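Local coordinates for flavin-nucleotide-binding protein (Azotobacter vinelandii, PDB 6RK0), which binds heme b and FAD side by side as a flavocytochrome and probably works as a low-potential terminal oxidase associated with the iron-only nitrogenase, at residues A[25-29]-A[171-175]; A[35-41]-A[112-116]; A[95-101]-A[190-196]. One frame throughout, in Å; residues are numbered along the deposited sequence.

Interaction 1: residues A[25-29]-A[171-175]. With FAD (flavin-adenine dinucleotide), chain G.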
loop_
_atom_site.group_PDB
_atom_site.type_symbol
_atom_site.label_atom_id
_atom_site.label_comp_id
_atom_site.label_asym_id
_atom_site.label_seq_id
_atom_site.Cartn_x
_atom_site.Cartn_y
_atom_site.Cartn_z
ATOM N N HIS A 25 -5.220 -17.647 11.297
ATOM C CA HIS A 25 -5.421 -18.510 10.125
ATOM C C HIS A 25 -6.883 -18.620 9.722
ATOM O O HIS A 25 -7.165 -18.942 8.553
ATOM C CB HIS A 25 -4.814 -19.892 10.344
ATOM C CG HIS A 25 -5.417 -20.601 11.502
ATOM N ND1 HIS A 25 -4.873 -20.592 12.767
ATOM C CD2 HIS A 25 -6.572 -21.293 11.599
ATOM C CE1 HIS A 25 -5.643 -21.298 13.583
ATOM N NE2 HIS A 25 -6.683 -21.743 12.897
ATOM N N TRP A 26 -7.813 -18.346 10.635
ATOM C CA TRP A 26 -9.227 -18.345 10.291
ATOM C C TRP A 26 -9.583 -17.260 9.283
ATOM O O TRP A 26 -10.658 -17.344 8.680
ATOM C CB TRP A 26 -10.087 -18.217 11.544
ATOM C CG TRP A 26 -9.629 -17.103 12.461
ATOM C CD1 TRP A 26 -10.090 -15.823 12.466
ATOM C CD2 TRP A 26 -8.633 -17.181 13.501
ATOM N NE1 TRP A 26 -9.423 -15.083 13.426
ATOM C CE2 TRP A 26 -8.539 -15.894 14.089
ATOM C CE3 TRP A 26 -7.825 -18.203 13.993
ATOM C CZ2 TRP A 26 -7.647 -15.604 15.144
ATOM C CZ3 TRP A 26 -6.940 -17.907 15.027
ATOM C CH2 TRP A 26 -6.868 -16.633 15.598
ATOM N N LEU A 27 -8.716 -16.268 9.073
ATOM C CA LEU A 27 -8.946 -15.228 8.066
ATOM C C LEU A 27 -8.392 -15.596 6.694
ATOM O O LEU A 27 -8.569 -14.833 5.739
ATOM C CB LEU A 27 -8.344 -13.908 8.517
ATOM C CG LEU A 27 -8.922 -13.385 9.823
ATOM C CD1 LEU A 27 -8.210 -12.028 10.118
ATOM C CD2 LEU A 27 -10.413 -13.252 9.829
ATOM N N ALA A 28 -7.678 -16.710 6.590
ATOM C CA ALA A 28 -7.011 -17.066 5.346
ATOM C C ALA A 28 -8.016 -17.505 4.291
ATOM O O ALA A 28 -9.030 -18.164 4.579
ATOM C CB ALA A 28 -6.056 -18.228 5.570
ATOM N N ARG A 29 -7.721 -17.173 3.037
ATOM C CA ARG A 29 -8.442 -17.689 1.871
ATOM C C ARG A 29 -7.414 -18.025 0.817
ATOM O O ARG A 29 -6.509 -17.229 0.558
ATOM C CB ARG A 29 -9.426 -16.642 1.315
ATOM C CG ARG A 29 -10.481 -16.205 2.285
ATOM C CD ARG A 29 -11.554 -17.249 2.427
ATOM N NE ARG A 29 -12.263 -17.528 1.166
ATOM C CZ ARG A 29 -13.570 -17.360 0.970
ATOM N NH1 ARG A 29 -14.357 -16.889 1.929
ATOM N NH2 ARG A 29 -14.078 -17.676 -0.206
ATOM N N CYS A 171 -4.321 -15.320 0.686
ATOM C CA CYS A 171 -5.087 -14.138 1.037
ATOM C C CYS A 171 -5.442 -14.137 2.511
ATOM O O CYS A 171 -5.605 -15.210 3.120
ATOM C CB CYS A 171 -6.399 -14.020 0.274
ATOM S SG CYS A 171 -6.308 -14.324 -1.480
ATOM N N LYS A 172 -5.637 -12.942 3.073
ATOM C CA LYS A 172 -6.308 -12.772 4.341
ATOM C C LYS A 172 -7.354 -11.700 4.145
ATOM O O LYS A 172 -7.098 -10.691 3.473
ATOM C CB LYS A 172 -5.356 -12.394 5.515
ATOM C CG LYS A 172 -4.430 -13.526 5.929
ATOM C CD LYS A 172 -3.406 -13.106 6.954
ATOM C CE LYS A 172 -3.930 -12.840 8.385
ATOM N NZ LYS A 172 -2.812 -12.411 9.280
ATOM N N VAL A 173 -8.533 -11.913 4.735
ATOM C CA VAL A 173 -9.648 -10.975 4.642
ATOM C C VAL A 173 -10.288 -10.860 6.005
ATOM O O VAL A 173 -10.590 -11.885 6.629
ATOM C CB VAL A 173 -10.701 -11.453 3.609
ATOM C CG1 VAL A 173 -11.912 -10.524 3.610
ATOM C CG2 VAL A 173 -10.074 -11.555 2.219
ATOM N N ARG A 174 -10.543 -9.624 6.437
ATOM C CA ARG A 174 -11.365 -9.377 7.614
ATOM C C ARG A 174 -12.480 -8.430 7.233
ATOM O O ARG A 174 -12.227 -7.404 6.582
ATOM C CB ARG A 174 -10.582 -8.794 8.790
ATOM C CG ARG A 174 -11.387 -8.874 10.096
ATOM C CD ARG A 174 -10.882 -7.870 11.131
ATOM N NE ARG A 174 -11.451 -8.110 12.455
ATOM C CZ ARG A 174 -12.682 -7.770 12.843
ATOM N NH1 ARG A 174 -13.483 -7.039 12.079
ATOM N NH2 ARG A 174 -13.083 -8.151 14.069
ATOM N N THR A 175 -13.696 -8.765 7.667
ATOM C CA THR A 175 -14.871 -7.928 7.530
ATOM C C THR A 175 -15.617 -7.889 8.867
ATOM O O THR A 175 -15.388 -8.724 9.734
ATOM C CB THR A 175 -15.848 -8.451 6.449
ATOM O OG1 THR A 175 -16.313 -9.763 6.816
ATOM C CG2 THR A 175 -15.201 -8.544 5.063
HETATM P PA FAD G . 2.488 -15.801 9.111
HETATM O O1A FAD G . 1.150 -16.399 9.336
HETATM O O2A FAD G . 3.636 -16.335 9.905
HETATM O O5B FAD G . 2.835 -15.836 7.560
HETATM C C5B FAD G . 2.841 -17.103 6.867
HETATM C C4B FAD G . 2.307 -16.906 5.473
HETATM O O4B FAD G . 0.964 -16.383 5.550
HETATM C C3B FAD G . 3.038 -15.880 4.622
HETATM O O3B FAD G . 4.248 -16.382 4.094
HETATM C C2B FAD G . 1.974 -15.511 3.593
HETATM O O2B FAD G . 1.975 -16.471 2.564
HETATM C C1B FAD G . 0.689 -15.577 4.419
HETATM N N9A FAD G . 0.257 -14.266 4.900
HETATM C C8A FAD G . 0.631 -13.617 6.042
HETATM N N7A FAD G . 0.116 -12.419 6.150
HETATM C C5A FAD G . -0.633 -12.262 4.999
HETATM C C6A FAD G . -1.426 -11.194 4.515
HETATM N N6A FAD G . -1.575 -10.013 5.145
HETATM N N1A FAD G . -2.030 -11.362 3.315
HETATM C C2A FAD G . -1.867 -12.518 2.668
HETATM N N3A FAD G . -1.148 -13.588 3.012
HETATM C C4A FAD G . -0.560 -13.394 4.219
HETATM N N1 FAD G . -0.425 -7.174 11.373
HETATM C C2 FAD G . 0.092 -6.737 12.562
HETATM O O2 FAD G . 0.712 -7.496 13.319
HETATM N N3 FAD G . -0.040 -5.415 12.927
HETATM C C4 FAD G . -0.666 -4.458 12.189
HETATM O O4 FAD G . -0.691 -3.281 12.547
HETATM C C4X FAD G . -1.256 -4.948 10.963
HETATM N N5 FAD G . -1.930 -4.079 10.186
HETATM C C5X FAD G . -2.420 -4.544 8.964
HETATM C C6 FAD G . -3.065 -3.639 8.102
HETATM C C7 FAD G . -3.544 -4.049 6.858
HETATM C C7M FAD G . -4.254 -3.062 5.957
HETATM C C8 FAD G . -3.361 -5.392 6.463
HETATM C C8M FAD G . -3.778 -5.860 5.110
HETATM C C9 FAD G . -2.754 -6.292 7.336
HETATM C C9A FAD G . -2.263 -5.885 8.562
HETATM N N10 FAD G . -1.645 -6.780 9.466
HETATM C C10 FAD G . -1.063 -6.314 10.631
HETATM C "C1'" FAD G . -1.469 -8.208 9.151
HETATM C "C2'" FAD G . -0.096 -8.501 8.573
HETATM O "O2'" FAD G . -0.088 -8.185 7.191
HETATM C "C3'" FAD G . 0.257 -9.975 8.757
HETATM O "O3'" FAD G . -0.742 -10.780 8.147
HETATM C "C4'" FAD G . 0.406 -10.377 10.219
HETATM O "O4'" FAD G . 1.280 -9.461 10.879
HETATM C "C5'" FAD G . 0.992 -11.759 10.343
HETATM O "O5'" FAD G . 2.233 -11.828 9.608
HETATM P P FAD G . 3.239 -13.027 9.797
HETATM O O1P FAD G . 3.595 -13.233 11.245
HETATM O O2P FAD G . 4.373 -12.815 8.805
HETATM O O3P FAD G . 2.327 -14.234 9.285
#
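Arg29 and Cys171 face each other as an antiparallel hydrogen-bonded pair: Arg29 N donates to Cys171 O at 2.9 Å, and Cys171 N returns a bond to Arg29 O, also 2.9 Å. Two residue pairs on, Val173 N reaches Leu27 O at 3.1 Å. Between these bonds Ala28 and Lys172 form the non-hydrogen-bonded pair, and Ala28 CA closes to 3.2 Å from Cys171 O in a CA-H...O contact. The Lys172 side chain leaves the strand on the same face as Ala28, and its amine is held by both cofactors: NZ donates to FAD O3' at 2.9 Å and to a heme propionate oxygen. Its extended chi2 (173°) lays CD along the adenine, 3.5 Å from FAD C5A, and the bend at chi3 (72°) turns CE and NZ toward the ribityl hydroxyl. Strand 28-29 edges the antiparallel sheet of a flavin-binding split barrel, the fold of the pyridoxamine 5'-phosphate oxidase family, just before helix 32-40. On the other face Cys171 CB sits 3.2 Å from Arg29 O, while the Arg29 side chain folds back to a salt bridge with Asp31. Leu27 CB and CD2 rest on Val173 O, CD2 at 3.5 Å, and CD1 reaches toward Arg174 CB.

Interaction 2: residues A[35-41]-A[112-116]. With FAD (flavin-adenine dinucleotide), chain G.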
loop_
_atom_site.group_PDB
_atom_site.type_symbol
_atom_site.label_atom_id
_atom_site.label_comp_id
_atom_site.label_asym_id
_atom_site.label_seq_id
_atom_site.Cartn_x
_atom_site.Cartn_y
_atom_site.Cartn_z
ATOM N N VAL A 35 -8.601 -14.659 -4.646
ATOM C CA VAL A 35 -7.359 -14.075 -5.160
ATOM C C VAL A 35 -7.677 -13.082 -6.260
ATOM O O VAL A 35 -7.235 -11.935 -6.251
ATOM C CB VAL A 35 -6.408 -15.186 -5.649
ATOM C CG1 VAL A 35 -5.211 -14.639 -6.388
ATOM C CG2 VAL A 35 -5.996 -16.103 -4.494
ATOM N N LYS A 36 -8.442 -13.543 -7.264
ATOM C CA LYS A 36 -8.786 -12.689 -8.404
ATOM C C LYS A 36 -9.616 -11.487 -7.984
ATOM O O LYS A 36 -9.429 -10.384 -8.510
ATOM C CB LYS A 36 -9.522 -13.501 -9.478
ATOM C CG LYS A 36 -8.631 -14.497 -10.154
ATOM C CD LYS A 36 -9.408 -15.336 -11.180
ATOM C CE LYS A 36 -8.502 -16.316 -11.897
ATOM N NZ LYS A 36 -9.283 -17.011 -12.961
ATOM N N ALA A 37 -10.548 -11.670 -7.046
ATOM C CA ALA A 37 -11.398 -10.554 -6.648
ATOM C C ALA A 37 -10.599 -9.455 -5.967
ATOM O O ALA A 37 -10.893 -8.262 -6.149
ATOM C CB ALA A 37 -12.522 -11.020 -5.737
ATOM N N ILE A 38 -9.577 -9.810 -5.182
ATOM C CA ILE A 38 -8.747 -8.783 -4.561
ATOM C C ILE A 38 -7.869 -8.114 -5.612
ATOM O O ILE A 38 -7.784 -6.884 -5.686
ATOM C CB ILE A 38 -7.929 -9.375 -3.401
ATOM C CG1 ILE A 38 -8.848 -9.941 -2.304
ATOM C CG2 ILE A 38 -6.999 -8.330 -2.824
ATOM C CD1 ILE A 38 -8.163 -10.741 -1.209
ATOM N N LEU A 39 -7.224 -8.919 -6.461
ATOM C CA LEU A 39 -6.371 -8.354 -7.499
ATOM C C LEU A 39 -7.156 -7.436 -8.436
ATOM O O LEU A 39 -6.624 -6.439 -8.926
ATOM C CB LEU A 39 -5.733 -9.478 -8.292
ATOM C CG LEU A 39 -4.733 -10.361 -7.538
ATOM C CD1 LEU A 39 -4.310 -11.506 -8.439
ATOM C CD2 LEU A 39 -3.518 -9.545 -7.069
ATOM N N ASP A 40 -8.418 -7.758 -8.702
ATOM C CA ASP A 40 -9.196 -6.998 -9.661
ATOM C C ASP A 40 -9.736 -5.706 -9.062
ATOM O O ASP A 40 -10.218 -4.862 -9.804
ATOM C CB ASP A 40 -10.355 -7.840 -10.187
ATOM C CG ASP A 40 -9.904 -8.977 -11.090
ATOM O OD1 ASP A 40 -8.722 -8.988 -11.505
ATOM O OD2 ASP A 40 -10.755 -9.861 -11.381
ATOM N N ALA A 41 -9.673 -5.534 -7.747
ATOM C CA ALA A 41 -10.264 -4.400 -7.064
ATOM C C ALA A 41 -9.391 -3.158 -7.027
ATOM O O ALA A 41 -9.900 -2.088 -6.664
ATOM C CB ALA A 41 -10.650 -4.777 -5.647
ATOM N N ARG A 112 -8.545 -6.453 2.904
ATOM C CA ARG A 112 -8.304 -7.565 1.983
ATOM C C ARG A 112 -6.844 -7.522 1.598
ATOM O O ARG A 112 -6.347 -6.445 1.236
ATOM C CB ARG A 112 -9.166 -7.418 0.712
ATOM C CG ARG A 112 -10.653 -7.573 0.958
ATOM C CD ARG A 112 -11.478 -6.950 -0.158
ATOM N NE ARG A 112 -11.459 -5.501 -0.029
ATOM C CZ ARG A 112 -11.918 -4.682 -0.969
ATOM N NH1 ARG A 112 -12.275 -5.156 -2.167
ATOM N NH2 ARG A 112 -12.007 -3.389 -0.738
ATOM N N SER A 113 -6.147 -8.652 1.629
ATOM C CA SER A 113 -4.768 -8.657 1.169
ATOM C C SER A 113 -4.414 -9.979 0.529
ATOM O O SER A 113 -4.891 -11.048 0.957
ATOM C CB SER A 113 -3.754 -8.275 2.217
ATOM O OG SER A 113 -3.757 -9.141 3.279
ATOM N N VAL A 114 -3.563 -9.900 -0.483
ATOM C CA VAL A 114 -3.056 -11.089 -1.156
ATOM C C VAL A 114 -1.557 -10.947 -1.338
ATOM O O VAL A 114 -1.056 -9.853 -1.637
ATOM C CB VAL A 114 -3.794 -11.382 -2.483
ATOM C CG1 VAL A 114 -3.670 -10.216 -3.458
ATOM C CG2 VAL A 114 -3.320 -12.719 -3.112
ATOM N N MET A 115 -0.848 -12.058 -1.138
ATOM C CA MET A 115 0.578 -12.164 -1.430
ATOM C C MET A 115 0.718 -13.221 -2.512
ATOM O O MET A 115 0.226 -14.348 -2.367
ATOM C CB MET A 115 1.401 -12.549 -0.204
ATOM C CG MET A 115 1.383 -11.484 0.874
ATOM S SD MET A 115 2.358 -12.019 2.283
ATOM C CE MET A 115 2.076 -10.661 3.428
ATOM N N LEU A 116 1.417 -12.859 -3.575
ATOM C CA LEU A 116 1.803 -13.747 -4.670
ATOM C C LEU A 116 3.290 -13.980 -4.605
ATOM O O LEU A 116 4.079 -13.021 -4.546
ATOM C CB LEU A 116 1.494 -13.108 -6.029
ATOM C CG LEU A 116 0.088 -12.624 -6.277
ATOM C CD1 LEU A 116 -0.043 -12.065 -7.667
ATOM C CD2 LEU A 116 -0.960 -13.697 -6.007
HETATM P PA FAD G . 2.488 -15.801 9.111
HETATM O O1A FAD G . 1.150 -16.399 9.336
HETATM O O2A FAD G . 3.636 -16.335 9.905
HETATM O O5B FAD G . 2.835 -15.836 7.560
HETATM C C5B FAD G . 2.841 -17.103 6.867
HETATM C C4B FAD G . 2.307 -16.906 5.473
HETATM O O4B FAD G . 0.964 -16.383 5.550
HETATM C C3B FAD G . 3.038 -15.880 4.622
HETATM O O3B FAD G . 4.248 -16.382 4.094
HETATM C C2B FAD G . 1.974 -15.511 3.593
HETATM O O2B FAD G . 1.975 -16.471 2.564
HETATM C C1B FAD G . 0.689 -15.577 4.419
HETATM N N9A FAD G . 0.257 -14.266 4.900
HETATM C C8A FAD G . 0.631 -13.617 6.042
HETATM N N7A FAD G . 0.116 -12.419 6.150
HETATM C C5A FAD G . -0.633 -12.262 4.999
HETATM C C6A FAD G . -1.426 -11.194 4.515
HETATM N N6A FAD G . -1.575 -10.013 5.145
HETATM N N1A FAD G . -2.030 -11.362 3.315
HETATM C C2A FAD G . -1.867 -12.518 2.668
HETATM N N3A FAD G . -1.148 -13.588 3.012
HETATM C C4A FAD G . -0.560 -13.394 4.219
HETATM N N1 FAD G . -0.425 -7.174 11.373
HETATM C C2 FAD G . 0.092 -6.737 12.562
HETATM O O2 FAD G . 0.712 -7.496 13.319
HETATM N N3 FAD G . -0.040 -5.415 12.927
HETATM C C4 FAD G . -0.666 -4.458 12.189
HETATM O O4 FAD G . -0.691 -3.281 12.547
HETATM C C4X FAD G . -1.256 -4.948 10.963
HETATM N N5 FAD G . -1.930 -4.079 10.186
HETATM C C5X FAD G . -2.420 -4.544 8.964
HETATM C C6 FAD G . -3.065 -3.639 8.102
HETATM C C7 FAD G . -3.544 -4.049 6.858
HETATM C C7M FAD G . -4.254 -3.062 5.957
HETATM C C8 FAD G . -3.361 -5.392 6.463
HETATM C C8M FAD G . -3.778 -5.860 5.110
HETATM C C9 FAD G . -2.754 -6.292 7.336
HETATM C C9A FAD G . -2.263 -5.885 8.562
HETATM N N10 FAD G . -1.645 -6.780 9.466
HETATM C C10 FAD G . -1.063 -6.314 10.631
HETATM C "C1'" FAD G . -1.469 -8.208 9.151
HETATM C "C2'" FAD G . -0.096 -8.501 8.573
HETATM O "O2'" FAD G . -0.088 -8.185 7.191
HETATM C "C3'" FAD G . 0.257 -9.975 8.757
HETATM O "O3'" FAD G . -0.742 -10.780 8.147
HETATM C "C4'" FAD G . 0.406 -10.377 10.219
HETATM O "O4'" FAD G . 1.280 -9.461 10.879
HETATM C "C5'" FAD G . 0.992 -11.759 10.343
HETATM O "O5'" FAD G . 2.233 -11.828 9.608
HETATM P P FAD G . 3.239 -13.027 9.797
HETATM O O1P FAD G . 3.595 -13.233 11.245
HETATM O O2P FAD G . 4.373 -12.815 8.805
HETATM O O3P FAD G . 2.327 -14.234 9.285
HETATM O O HOH W 1 -12.245 -7.759 -3.425
#
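Ser113 OG is the short polar point of this contact: it donates to adenine N1A of the FAD at 2.8 Å, and the exocyclic N6A lies 3.0 Å from the same oxygen. With chi1 at 61°, OG sits between the backbone N and the carbonyl carbon, on the side of the strand turned away from helix 32-40. Two residues on, Met115 reaches the same base, its chain extended beyond CG so that the methyl CE comes to 3.5 Å from FAD C5A; Val57 of the second subunit packs on this methionine. The strand's opposite face belongs to the helix. Arg112, Val114 and Leu116 turn toward it, and the two short axes cross at -105° with a closest approach of 8.3 Å. Helix 32-40 is thereby packed across one face of strand 108-118 in this FMN-binding-clan fold, with the adenine on the strand's other side. Ile38 and Leu39 do most of the touching. Ile38 slides antiparallel past Arg112 and Val114, setting CG1 on Arg112 CB at 3.9 Å and CG2 against Val114 CG1. Leu39 comes in across Val114 at about a right angle, its CD2 on Val114 CG1. Val35 CG1 touches Val114 CG2 and Leu116 CD2 from the preceding turn. The contacts of the Val114 methyls hold for one of its two modelled positions. Beside Ala37 polarity returns: Arg112 NH1 gives a 2.9 Å bond, in the guanidinium plane, to a water that in turn donates weakly to Ala37 O. Ala41 CB lies obliquely by the same nitrogen, at 3.9 Å. Salt bridges to Asp96 and to the chain's C-terminal carboxylate at Gly225 hold NH2, fixing the guanidinium beside Ala37 and Ala41.

Interaction 3: residues A[95-101]-A[190-196]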
loop_
_atom_site.group_PDB
_atom_site.type_symbol
_atom_site.label_atom_id
_atom_site.label_comp_id
_atom_site.label_asym_id
_atom_site.label_seq_id
_atom_site.Cartn_x
_atom_site.Cartn_y
_atom_site.Cartn_z
ATOM N N LEU A 95 -7.156 -1.403 2.614
ATOM C CA LEU A 95 -7.635 -1.053 3.954
ATOM C C LEU A 95 -9.108 -0.680 3.863
ATOM O O LEU A 95 -9.473 0.253 3.140
ATOM C CB LEU A 95 -6.788 0.092 4.502
ATOM C CG LEU A 95 -7.248 0.672 5.824
ATOM C CD1 LEU A 95 -7.289 -0.391 6.953
ATOM C CD2 LEU A 95 -6.325 1.831 6.209
ATOM N N ASP A 96 -9.966 -1.400 4.604
ATOM C CA ASP A 96 -11.411 -1.264 4.486
ATOM C C ASP A 96 -12.093 -0.669 5.722
ATOM O O ASP A 96 -13.265 -0.317 5.647
ATOM C CB ASP A 96 -12.069 -2.602 4.145
ATOM C CG ASP A 96 -11.572 -3.194 2.821
ATOM O OD1 ASP A 96 -11.336 -2.385 1.875
ATOM O OD2 ASP A 96 -11.447 -4.439 2.705
ATOM N N GLY A 97 -11.406 -0.563 6.865
ATOM C CA GLY A 97 -12.024 0.062 8.021
ATOM C C GLY A 97 -11.122 -0.039 9.224
ATOM O O GLY A 97 -10.251 -0.901 9.287
ATOM N N LEU A 98 -11.357 0.843 10.197
ATOM C CA LEU A 98 -10.729 0.781 11.513
ATOM C C LEU A 98 -11.719 0.123 12.475
ATOM O O LEU A 98 -12.876 0.551 12.568
ATOM C CB LEU A 98 -10.362 2.178 12.001
ATOM C CG LEU A 98 -9.656 2.210 13.347
ATOM C CD1 LEU A 98 -8.304 1.513 13.311
ATOM C CD2 LEU A 98 -9.496 3.632 13.853
ATOM N N VAL A 99 -11.268 -0.937 13.159
ATOM C CA VAL A 99 -12.112 -1.730 14.047
ATOM C C VAL A 99 -11.798 -1.315 15.491
ATOM O O VAL A 99 -10.671 -1.510 15.985
ATOM C CB VAL A 99 -11.890 -3.234 13.812
ATOM C CG1 VAL A 99 -12.725 -4.053 14.798
ATOM C CG2 VAL A 99 -12.228 -3.636 12.381
ATOM N N ILE A 100 -12.790 -0.693 16.134
ATOM C CA ILE A 100 -12.691 -0.127 17.469
ATOM C C ILE A 100 -13.330 -1.120 18.439
ATOM O O ILE A 100 -14.541 -1.371 18.398
ATOM C CB ILE A 100 -13.430 1.211 17.523
ATOM C CG1 ILE A 100 -12.789 2.218 16.551
ATOM C CG2 ILE A 100 -13.452 1.776 18.934
ATOM C CD1 ILE A 100 -13.594 3.440 16.258
ATOM N N ALA A 101 -12.510 -1.715 19.296
ATOM C CA ALA A 101 -12.941 -2.726 20.246
ATOM C C ALA A 101 -13.004 -2.135 21.653
ATOM O O ALA A 101 -12.573 -1.013 21.910
ATOM C CB ALA A 101 -11.999 -3.906 20.209
ATOM N N TRP A 190 -17.673 2.187 23.809
ATOM C CA TRP A 190 -18.313 2.108 22.503
ATOM C C TRP A 190 -17.406 1.372 21.534
ATOM O O TRP A 190 -16.244 1.761 21.346
ATOM C CB TRP A 190 -18.551 3.534 22.014
ATOM C CG TRP A 190 -19.357 3.626 20.740
ATOM C CD1 TRP A 190 -20.690 3.818 20.649
ATOM C CD2 TRP A 190 -18.883 3.481 19.385
ATOM N NE1 TRP A 190 -21.081 3.835 19.321
ATOM C CE2 TRP A 190 -19.988 3.637 18.521
ATOM C CE3 TRP A 190 -17.621 3.275 18.812
ATOM C CZ2 TRP A 190 -19.865 3.602 17.120
ATOM C CZ3 TRP A 190 -17.510 3.228 17.420
ATOM C CH2 TRP A 190 -18.626 3.363 16.606
ATOM N N ALA A 191 -17.941 0.358 20.869
ATOM C CA ALA A 191 -17.209 -0.396 19.876
ATOM C C ALA A 191 -17.893 -0.231 18.530
ATOM O O ALA A 191 -19.099 0.075 18.444
ATOM C CB ALA A 191 -17.151 -1.860 20.279
ATOM N N GLY A 192 -17.147 -0.463 17.455
ATOM C CA GLY A 192 -17.742 -0.326 16.135
ATOM C C GLY A 192 -16.646 -0.257 15.083
ATOM O O GLY A 192 -15.510 -0.665 15.331
ATOM N N VAL A 193 -17.030 0.206 13.898
ATOM C CA VAL A 193 -16.118 0.228 12.756
ATOM C C VAL A 193 -16.221 1.594 12.092
ATOM O O VAL A 193 -17.327 2.114 11.885
ATOM C CB VAL A 193 -16.468 -0.891 11.736
ATOM C CG1 VAL A 193 -15.613 -0.781 10.470
ATOM C CG2 VAL A 193 -16.327 -2.235 12.381
ATOM N N ILE A 194 -15.071 2.146 11.721
ATOM C CA ILE A 194 -15.029 3.330 10.867
ATOM C C ILE A 194 -14.693 2.833 9.462
ATOM O O ILE A 194 -13.533 2.452 9.210
ATOM C CB ILE A 194 -14.010 4.381 11.319
ATOM C CG1 ILE A 194 -14.213 4.811 12.753
ATOM C CG2 ILE A 194 -14.085 5.551 10.332
ATOM C CD1 ILE A 194 -13.134 5.741 13.259
ATOM N N PRO A 195 -15.648 2.809 8.530
ATOM C CA PRO A 195 -15.325 2.328 7.186
ATOM C C PRO A 195 -14.377 3.272 6.480
ATOM O O PRO A 195 -14.447 4.494 6.643
ATOM C CB PRO A 195 -16.673 2.282 6.466
ATOM C CG PRO A 195 -17.724 2.321 7.576
ATOM C CD PRO A 195 -17.068 3.151 8.665
ATOM N N ILE A 196 -13.511 2.680 5.642
ATOM C CA ILE A 196 -12.501 3.410 4.850
ATOM C C ILE A 196 -12.606 2.874 3.429
ATOM O O ILE A 196 -12.712 1.655 3.240
ATOM C CB ILE A 196 -11.086 3.123 5.407
ATOM C CG1 ILE A 196 -10.941 3.656 6.834
ATOM C CG2 ILE A 196 -9.985 3.647 4.454
ATOM C CD1 ILE A 196 -9.720 3.119 7.584
HETATM O O HOH W 2 -12.626 -0.147 1.204
HETATM O O HOH W 3 -14.427 0.662 23.069
#
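Ile100 packs hard against Ile194 on the face that also carries Leu98, the two isoleucines meeting at a slant with CD1 3.8 Å from CD1. The same Ile100 methyl touches the edge of the Trp190 ring, near its plane, 4.1 Å from CZ3, and its CG2 leans on Trp190 O. At the other end Ile196 fills in: with CG1 beside the backbone N (chi1 -64°), CD1 is carried over the Gly97-Leu98 peptide and on to Leu95 CD2 at 3.9 Å. The backbones are tight here too, Gly97 CA standing 4.1 Å from Pro195 CA. The face of Val99 and Val193 is sparser, with Val99 CG2 and Val193 CG2 4.3 Å apart. Five backbone bonds join the strands, among them Ile194 N to Leu98 O at 2.8 Å. An ordered water bridges the strands at each end. One donates to Asp96 OD1, itself paired with Arg112, and to Ile196 O, both at 2.7 Å; the other links Ala101 O with Trp190 O. Leu98 also touches the heme. Asp96 and Gly97 together face Asn110, a classic beta bulge in strand 88-100, and beyond strand 192-200 a strand of the second subunit pairs antiparallel with Gly192, Val193 and Ile196, so the sheet runs on across the dimer interface.

How the interactions relate
Interactions 1 and 2 lie against one another, Lys172 O being 2.9 Å from Ser113 N in a probable hydrogen bond between neighbouring strands, and both take part in holding the FAD. Interaction 2 is buried near the centre of the chain and joins helix to strand through aliphatic side chains, with no direct hydrogen bond between its segments. Interaction 1 is partly buried at a sheet edge and relies on backbone bonds. Interaction 3 is also strand pairing, longer and buried, but far from the chain's centre, where the second subunit packs against it. Interactions 2 and 3 meet through a charged pair between the neighbouring strands 108-118 and 88-100.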